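Local coordinates for protein spore germination lipase LipC (Metagenome, PDB 6NKD) that probably hydrolyses lipid esters as a lipase of the GDSL family and may take part in spore germination, at residues 27-30 with 31-35; 174-177 with 178-181; 193-196 with 197-200. One frame throughout, in Å; residues are numbered along the deposited sequence.

Contact 1: residues 27-30 with 31-35; sequences QRYK and RKMEE. With SO4 (sulfate ion), chain D.
Lys30 and Glu34 form a salt bridge one turn apart on helix 25-37. Lys30 CB lies beside Arg31 N. CG is anti to the backbone N (chi1 155°), and the chain runs outward from the helix; Lys30 CG is 4.2 Å from Glu34 OE2. The bend at chi4 (57°) turns NZ along the helix toward Glu34. Lys30 CE passes 3.4 Å from O1 of a sulfate, and NZ lies 2.6 Å from Glu34 OE2, above the carboxylate plane. NZ also donates to Val41 O and, weakly, to sulfate O1. Glu34 OE2 in turn accepts from Val41 N. With an alanine here, the Lys30 amine would probably lose its acid and Val41 N this acceptor. Arg31 NH2 donates to sulfate O4 at 2.9 Å and also pairs with Glu67 of the second subunit. Tyr29 and Met33, a selenomethionine, make a separate CH-pi contact: Met33 CE lies 3.8 Å from the Tyr29 ring centroid, 24° off the normal. The sulfate, also bonded to Gln68 of the second subunit, thus marks a basic spot at a subunit interface, where Glu34 probably offsets part of the positive charge.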
loop_
_atom_site.group_PDB
_atom_site.type_symbol
_atom_site.label_atom_id
_atom_site.label_comp_id
_atom_site.label_asym_id
_atom_site.label_seq_id
_atom_site.Cartn_x
_atom_site.Cartn_y
_atom_site.Cartn_z
ATOM N N GLN A 27 -14.266 3.625 -12.326
ATOM C CA GLN A 27 -15.422 2.924 -11.784
ATOM C C GLN A 27 -16.611 3.841 -11.547
ATOM O O GLN A 27 -17.752 3.363 -11.542
ATOM C CB GLN A 27 -15.058 2.205 -10.480
ATOM C CG GLN A 27 -14.017 2.910 -9.637
ATOM C CD GLN A 27 -12.603 2.477 -9.969
ATOM O OE1 GLN A 27 -11.669 3.278 -9.924
ATOM N NE2 GLN A 27 -12.437 1.202 -10.300
ATOM N N ARG A 28 -16.377 5.139 -11.347
ATOM C CA ARG A 28 -17.482 6.091 -11.386
ATOM C C ARG A 28 -18.032 6.219 -12.800
ATOM O O ARG A 28 -19.240 6.400 -12.991
ATOM C CB ARG A 28 -17.026 7.449 -10.856
ATOM C CG ARG A 28 -16.566 7.424 -9.410
ATOM C CD ARG A 28 -15.843 8.707 -9.033
ATOM N NE ARG A 28 -15.138 8.575 -7.762
ATOM C CZ ARG A 28 -15.620 8.982 -6.592
ATOM N NH1 ARG A 28 -14.907 8.818 -5.484
ATOM N NH2 ARG A 28 -16.811 9.558 -6.530
ATOM N N TYR A 29 -17.158 6.122 -13.805
ATOM C CA TYR A 29 -17.612 6.115 -15.191
ATOM C C TYR A 29 -18.310 4.808 -15.537
ATOM O O TYR A 29 -19.222 4.794 -16.372
ATOM C CB TYR A 29 -16.424 6.365 -16.125
ATOM C CG TYR A 29 -16.738 6.332 -17.607
ATOM C CD1 TYR A 29 -17.865 6.965 -18.118
ATOM C CD2 TYR A 29 -15.887 5.692 -18.499
ATOM C CE1 TYR A 29 -18.144 6.942 -19.474
ATOM C CE2 TYR A 29 -16.155 5.667 -19.855
ATOM C CZ TYR A 29 -17.285 6.293 -20.337
ATOM O OH TYR A 29 -17.553 6.269 -21.688
ATOM N N LYS A 30 -17.905 3.704 -14.904
ATOM C CA LYS A 30 -18.581 2.432 -15.132
ATOM C C LYS A 30 -20.005 2.459 -14.591
ATOM O O LYS A 30 -20.930 1.952 -15.237
ATOM C CB LYS A 30 -17.779 1.296 -14.496
ATOM C CG LYS A 30 -18.599 0.065 -14.132
ATOM C CD LYS A 30 -17.711 -1.031 -13.564
ATOM C CE LYS A 30 -18.467 -1.912 -12.582
ATOM N NZ LYS A 30 -19.674 -2.528 -13.193
ATOM N N ARG A 31 -20.204 3.057 -13.414
ATOM C CA ARG A 31 -21.543 3.121 -12.837
ATOM C C ARG A 31 -22.466 3.996 -13.676
ATOM O O ARG A 31 -23.636 3.655 -13.882
ATOM C CB ARG A 31 -21.469 3.634 -11.399
ATOM C CG ARG A 31 -22.824 3.899 -10.765
ATOM C CD ARG A 31 -22.702 4.100 -9.265
ATOM N NE ARG A 31 -22.243 2.889 -8.593
ATOM C CZ ARG A 31 -22.146 2.757 -7.274
ATOM N NH1 ARG A 31 -22.478 3.766 -6.479
ATOM N NH2 ARG A 31 -21.719 1.617 -6.749
ATOM N N LYS A 32 -21.957 5.125 -14.173
ATOM C CA LYS A 32 -22.774 5.992 -15.013
ATOM C C LYS A 32 -23.035 5.365 -16.375
ATOM O O LYS A 32 -24.089 5.602 -16.974
ATOM C CB LYS A 32 -22.100 7.354 -15.172
ATOM C CG LYS A 32 -21.837 8.056 -13.855
ATOM C CD LYS A 32 -21.204 9.415 -14.060
ATOM C CE LYS A 32 -20.823 10.026 -12.727
ATOM N NZ LYS A 32 -21.342 11.410 -12.590
HETATM N N MSE A 33 -22.095 4.567 -16.873
HETATM C CA MSE A 33 -22.272 3.850 -18.129
HETATM C C MSE A 33 -23.430 2.868 -18.014
HETATM O O MSE A 33 -24.250 2.753 -18.925
HETATM C CB MSE A 33 -20.987 3.115 -18.512
HETATM C CG MSE A 33 -21.011 2.483 -19.890
HETATM SE SE MSE A 33 -19.431 1.389 -20.201
HETATM C CE MSE A 33 -18.061 2.707 -19.779
ATOM N N GLU A 34 -23.487 2.160 -16.881
ATOM C CA GLU A 34 -24.606 1.260 -16.622
ATOM C C GLU A 34 -25.917 2.029 -16.526
ATOM O O GLU A 34 -26.955 1.569 -17.015
ATOM C CB GLU A 34 -24.365 0.472 -15.334
ATOM C CG GLU A 34 -23.145 -0.430 -15.354
ATOM C CD GLU A 34 -22.956 -1.174 -14.046
ATOM O OE1 GLU A 34 -23.636 -0.822 -13.059
ATOM O OE2 GLU A 34 -22.133 -2.113 -14.005
ATOM N N GLU A 35 -25.885 3.205 -15.895
ATOM C CA GLU A 35 -27.105 3.980 -15.700
ATOM C C GLU A 35 -27.616 4.559 -17.014
ATOM O O GLU A 35 -28.830 4.616 -17.242
ATOM C CB GLU A 35 -26.848 5.087 -14.677
ATOM C CG GLU A 35 -28.059 5.929 -14.322
ATOM C CD GLU A 35 -27.795 6.845 -13.142
ATOM O OE1 GLU A 35 -28.663 6.928 -12.244
ATOM O OE2 GLU A 35 -26.715 7.473 -13.104
HETATM S S SO4 D . -21.487 -0.725 -9.693
HETATM O O1 SO4 D . -20.977 -1.985 -10.225
HETATM O O2 SO4 D . -20.462 0.306 -9.828
HETATM O O3 SO4 D . -22.676 -0.325 -10.438
HETATM O O4 SO4 D . -21.829 -0.889 -8.284
#

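Contact 2: residues 174-177 with 178-181; sequences VFKG and REKE
Glu179 reaches back over the turn and takes the backbone NH of Gly177. The bond runs from Gly177 N to Glu179 OE2, 3.0 Å long, and arrives from above the carboxylate plane. The bend at chi2 (85°) folds the carboxylate back toward the turn instead of letting it extend away. Glu179 CG then lies 3.5 Å from Phe175 O. That carbonyl and OE2 are both acceptors and make no bond with each other. Phe175 O is instead bonded to Arg178 N at 3.1 Å, with the donor well above the carbonyl plane. This bond closes a type II beta turn from Phe175 to Arg178, with Lys176 and Gly177 in the middle. The turn ends helix 171-175 and leads into the short helix 179-182. Gly177 has a phi of 91°, where a CB would be jammed against the preceding carbonyl O, so the lack of a side chain matters here. Arg178 runs extended from CG to NE, with CB and CG beside the Gly177 carbonyl group. Beyond the turn, Glu181 N makes a weak 3.3 Å bond to Arg178 O. Glu181 O accepts from Ser191 OG. Glu179 leans on Pro141. Phe175, the first residue of the turn, has a buried ring. It stacks with Tyr137 and packs on Leu183, Pro190 and Met198. Its side chain is about 8 Å from that of His189, an active-site residue by similarity.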
loop_
_atom_site.group_PDB
_atom_site.type_symbol
_atom_site.label_atom_id
_atom_site.label_comp_id
_atom_site.label_asym_id
_atom_site.label_seq_id
_atom_site.Cartn_x
_atom_site.Cartn_y
_atom_site.Cartn_z
ATOM N N VAL A 174 -11.966 20.608 -17.325
ATOM C CA VAL A 174 -12.577 20.162 -16.076
ATOM C C VAL A 174 -11.819 20.725 -14.882
ATOM O O VAL A 174 -12.421 21.199 -13.910
ATOM C CB VAL A 174 -12.638 18.622 -16.033
ATOM C CG1 VAL A 174 -12.970 18.136 -14.633
ATOM C CG2 VAL A 174 -13.659 18.101 -17.029
ATOM N N PHE A 175 -10.489 20.703 -14.944
ATOM C CA PHE A 175 -9.658 21.064 -13.804
ATOM C C PHE A 175 -9.297 22.542 -13.747
ATOM O O PHE A 175 -8.886 23.015 -12.681
ATOM C CB PHE A 175 -8.368 20.239 -13.814
ATOM C CG PHE A 175 -8.529 18.856 -13.255
ATOM C CD1 PHE A 175 -8.000 18.532 -12.016
ATOM C CD2 PHE A 175 -9.212 17.881 -13.963
ATOM C CE1 PHE A 175 -8.144 17.262 -11.496
ATOM C CE2 PHE A 175 -9.360 16.608 -13.448
ATOM C CZ PHE A 175 -8.826 16.298 -12.213
ATOM N N LYS A 176 -9.428 23.281 -14.848
ATOM C CA LYS A 176 -8.968 24.665 -14.869
ATOM C C LYS A 176 -9.821 25.519 -13.938
ATOM O O LYS A 176 -11.047 25.571 -14.077
ATOM C CB LYS A 176 -9.001 25.227 -16.288
ATOM C CG LYS A 176 -8.288 26.571 -16.414
ATOM C CD LYS A 176 -8.212 27.042 -17.855
ATOM C CE LYS A 176 -7.331 28.277 -17.984
ATOM N NZ LYS A 176 -7.251 28.761 -19.391
ATOM N N GLY A 177 -9.165 26.189 -12.990
ATOM C CA GLY A 177 -9.841 27.029 -12.029
ATOM C C GLY A 177 -10.244 26.340 -10.745
ATOM O O GLY A 177 -10.578 27.029 -9.772
ATOM N N ARG A 178 -10.220 25.008 -10.705
ATOM C CA ARG A 178 -10.629 24.245 -9.531
ATOM C C ARG A 178 -9.532 23.286 -9.076
ATOM O O ARG A 178 -9.816 22.221 -8.525
ATOM C CB ARG A 178 -11.924 23.485 -9.812
ATOM C CG ARG A 178 -13.059 24.375 -10.294
ATOM C CD ARG A 178 -14.272 23.564 -10.715
ATOM N NE ARG A 178 -15.303 24.410 -11.307
ATOM C CZ ARG A 178 -16.280 24.989 -10.618
ATOM N NH1 ARG A 178 -16.363 24.811 -9.307
ATOM N NH2 ARG A 178 -17.176 25.745 -11.238
ATOM N N GLU A 179 -8.269 23.661 -9.297
ATOM C CA GLU A 179 -7.154 22.807 -8.908
ATOM C C GLU A 179 -7.032 22.663 -7.398
ATOM O O GLU A 179 -6.402 21.710 -6.927
ATOM C CB GLU A 179 -5.841 23.353 -9.480
ATOM C CG GLU A 179 -5.795 23.442 -10.999
ATOM C CD GLU A 179 -6.411 24.722 -11.539
ATOM O OE1 GLU A 179 -6.828 25.577 -10.728
ATOM O OE2 GLU A 179 -6.474 24.873 -12.778
ATOM N N LYS A 180 -7.620 23.582 -6.630
ATOM C CA LYS A 180 -7.535 23.493 -5.177
ATOM C C LYS A 180 -8.374 22.339 -4.641
ATOM O O LYS A 180 -7.953 21.638 -3.714
ATOM C CB LYS A 180 -7.974 24.812 -4.547
ATOM C CG LYS A 180 -7.835 24.858 -3.035
ATOM C CD LYS A 180 -8.312 26.193 -2.491
ATOM C CE LYS A 180 -8.053 26.313 -0.999
ATOM N NZ LYS A 180 -8.793 25.279 -0.228
ATOM N N GLU A 181 -9.560 22.121 -5.212
ATOM C CA GLU A 181 -10.465 21.088 -4.727
ATOM C C GLU A 181 -10.446 19.814 -5.559
ATOM O O GLU A 181 -10.869 18.765 -5.061
ATOM C CB GLU A 181 -11.903 21.619 -4.668
ATOM C CG GLU A 181 -12.222 22.706 -5.682
ATOM C CD GLU A 181 -11.861 24.092 -5.181
ATOM O OE1 GLU A 181 -11.554 24.966 -6.019
ATOM O OE2 GLU A 181 -11.879 24.306 -3.949
#

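Contact 3: residues 193-196 with 197-200. With SO4 (sulfate ion), chain C.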
loop_
_atom_site.group_PDB
_atom_site.type_symbol
_atom_site.label_atom_id
_atom_site.label_comp_id
_atom_site.label_asym_id
_atom_site.label_seq_id
_atom_site.Cartn_x
_atom_site.Cartn_y
_atom_site.Cartn_z
ATOM N N ARG A 193 -13.168 14.377 -5.642
ATOM C CA ARG A 193 -13.909 15.384 -6.396
ATOM C C ARG A 193 -13.416 15.455 -7.836
ATOM O O ARG A 193 -14.216 15.499 -8.778
ATOM C CB ARG A 193 -13.780 16.751 -5.725
ATOM C CG ARG A 193 -14.527 16.896 -4.415
ATOM C CD ARG A 193 -14.414 18.322 -3.905
ATOM N NE ARG A 193 -15.225 18.549 -2.715
ATOM C CZ ARG A 193 -14.777 18.412 -1.473
ATOM N NH1 ARG A 193 -13.519 18.051 -1.259
ATOM N NH2 ARG A 193 -15.583 18.640 -0.445
ATOM N N GLY A 194 -12.094 15.465 -8.024
ATOM C CA GLY A 194 -11.548 15.536 -9.371
ATOM C C GLY A 194 -11.868 14.304 -10.196
ATOM O O GLY A 194 -12.189 14.405 -11.382
ATOM N N TYR A 195 -11.780 13.124 -9.580
ATOM C CA TYR A 195 -12.146 11.904 -10.290
ATOM C C TYR A 195 -13.635 11.874 -10.601
ATOM O O TYR A 195 -14.045 11.394 -11.665
ATOM C CB TYR A 195 -11.744 10.675 -9.478
ATOM C CG TYR A 195 -10.272 10.347 -9.560
ATOM C CD1 TYR A 195 -9.683 10.020 -10.774
ATOM C CD2 TYR A 195 -9.475 10.347 -8.424
ATOM C CE1 TYR A 195 -8.339 9.714 -10.856
ATOM C CE2 TYR A 195 -8.130 10.041 -8.495
ATOM C CZ TYR A 195 -7.567 9.725 -9.714
ATOM O OH TYR A 195 -6.228 9.419 -9.790
ATOM N N GLU A 196 -14.462 12.382 -9.686
ATOM C CA GLU A 196 -15.893 12.444 -9.955
ATOM C C GLU A 196 -16.184 13.368 -11.129
ATOM O O GLU A 196 -16.985 13.033 -12.009
ATOM C CB GLU A 196 -16.647 12.899 -8.706
ATOM C CG GLU A 196 -18.151 12.996 -8.897
ATOM C CD GLU A 196 -18.770 11.685 -9.340
ATOM O OE1 GLU A 196 -18.437 10.634 -8.750
ATOM O OE2 GLU A 196 -19.585 11.702 -10.285
ATOM N N ALA A 197 -15.525 14.528 -11.168
ATOM C CA ALA A 197 -15.723 15.452 -12.278
ATOM C C ALA A 197 -15.212 14.872 -13.590
ATOM O O ALA A 197 -15.784 15.147 -14.651
ATOM C CB ALA A 197 -15.037 16.785 -11.978
HETATM N N MSE A 198 -14.150 14.073 -13.545
HETATM C CA MSE A 198 -13.627 13.434 -14.749
HETATM C C MSE A 198 -14.635 12.439 -15.307
HETATM O O MSE A 198 -14.857 12.385 -16.517
HETATM C CB MSE A 198 -12.299 12.731 -14.464
HETATM C CG MSE A 198 -11.097 13.659 -14.416
HETATM SE SE MSE A 198 -9.479 12.767 -13.783
HETATM C CE MSE A 198 -9.234 11.478 -15.220
ATOM N N SER A 199 -15.247 11.652 -14.418
ATOM C CA SER A 199 -16.248 10.690 -14.862
ATOM C C SER A 199 -17.479 11.383 -15.434
ATOM O O SER A 199 -18.111 10.854 -16.354
ATOM C CB SER A 199 -16.639 9.761 -13.711
ATOM O OG SER A 199 -17.184 10.484 -12.620
ATOM N N GLU A 200 -17.832 12.560 -14.910
ATOM C CA GLU A 200 -18.945 13.315 -15.478
ATOM C C GLU A 200 -18.631 13.763 -16.900
ATOM O O GLU A 200 -19.511 13.765 -17.770
ATOM C CB GLU A 200 -19.267 14.526 -14.602
ATOM C CG GLU A 200 -19.681 14.188 -13.182
ATOM C CD GLU A 200 -19.667 15.401 -12.270
ATOM O OE1 GLU A 200 -19.739 16.537 -12.787
ATOM O OE2 GLU A 200 -19.577 15.220 -11.038
HETATM S S SO4 C . -11.487 14.466 -1.700
HETATM O O1 SO4 C . -10.854 15.629 -1.084
HETATM O O2 SO4 C . -10.460 13.513 -2.107
HETATM O O3 SO4 C . -12.252 14.890 -2.871
HETATM O O4 SO4 C . -12.380 13.827 -0.737
#
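Helix 192-204 is the last helix of the chain and follows Asp186 and His189, which by similarity belong to the active site. Residues Arg193 to Glu200 form two of its turns. Glu196 O is gripped twice. Glu200 N donates to Glu196 O at 3.1 Å in the regular helical pattern. Ser199 OG donates to Glu196 O at 2.6 Å. Both donors come from the same face of the carbonyl plane. Ser199 can reach it because chi1 is 60°, which places OG between its own N and carbonyl carbon; the buried hydroxyl is thereby satisfied within the helix. The side chains of Glu196 and Glu200 cross at about a right angle. Their OE2 atoms are 3.6 Å apart, with the carboxylate planes turned by 38°. Glu200 OE2 also lies 3.4 Å from Glu196 CG. The nearness of these like charges is probably eased by salt bridges from Glu196 to Arg28 and Lys32. On the inner side, Tyr195 and Met198, a selenomethionine, lie side by side and point the same way. Met198 SE is 5.0 Å from the Tyr195 ring centroid in an oblique Met-aromatic contact, with Tyr195 CD1 the ring atom nearest to it. Arg193 N donates to O3 of a bound sulfate at 3.0 Å, and Ser192 N binds the same ion. The ion sits at the N-terminal end of the helix, where the helix dipole would probably favour an anion. Arg193 CG lies 3.4 Å from sulfate O3. Around these turns, Tyr195 OH bonds to Val16 O, and Tyr195 and Met198 both touch Phe25 of helix 25-37. Ala197 meets Val174 of helix 171-175 and Tyr182 of helix 179-182.

In the fold
Contact 3 lies between the other two. Its centre is about 12 Å from that of contact 1 and about 11 Å from that of contact 2. Contacts 1 and 2 do not touch: their centres are about 23 Å apart and their nearest atoms about 11 Å. Contact 1 meets contact 3 through charge, with Lys32 NZ 2.9 Å from Glu196 OE2 and Arg28 NH2 3.0 Å from Glu196 OE1. Contact 2 meets it mainly by van der Waals packing, as between Phe175 CE2 and Met198 CG at 3.6 Å. Contact 3 is nearest the probable active site. The Tyr195 side chain is about 5 Å from that of His189 and 6 Å from that of Ser11.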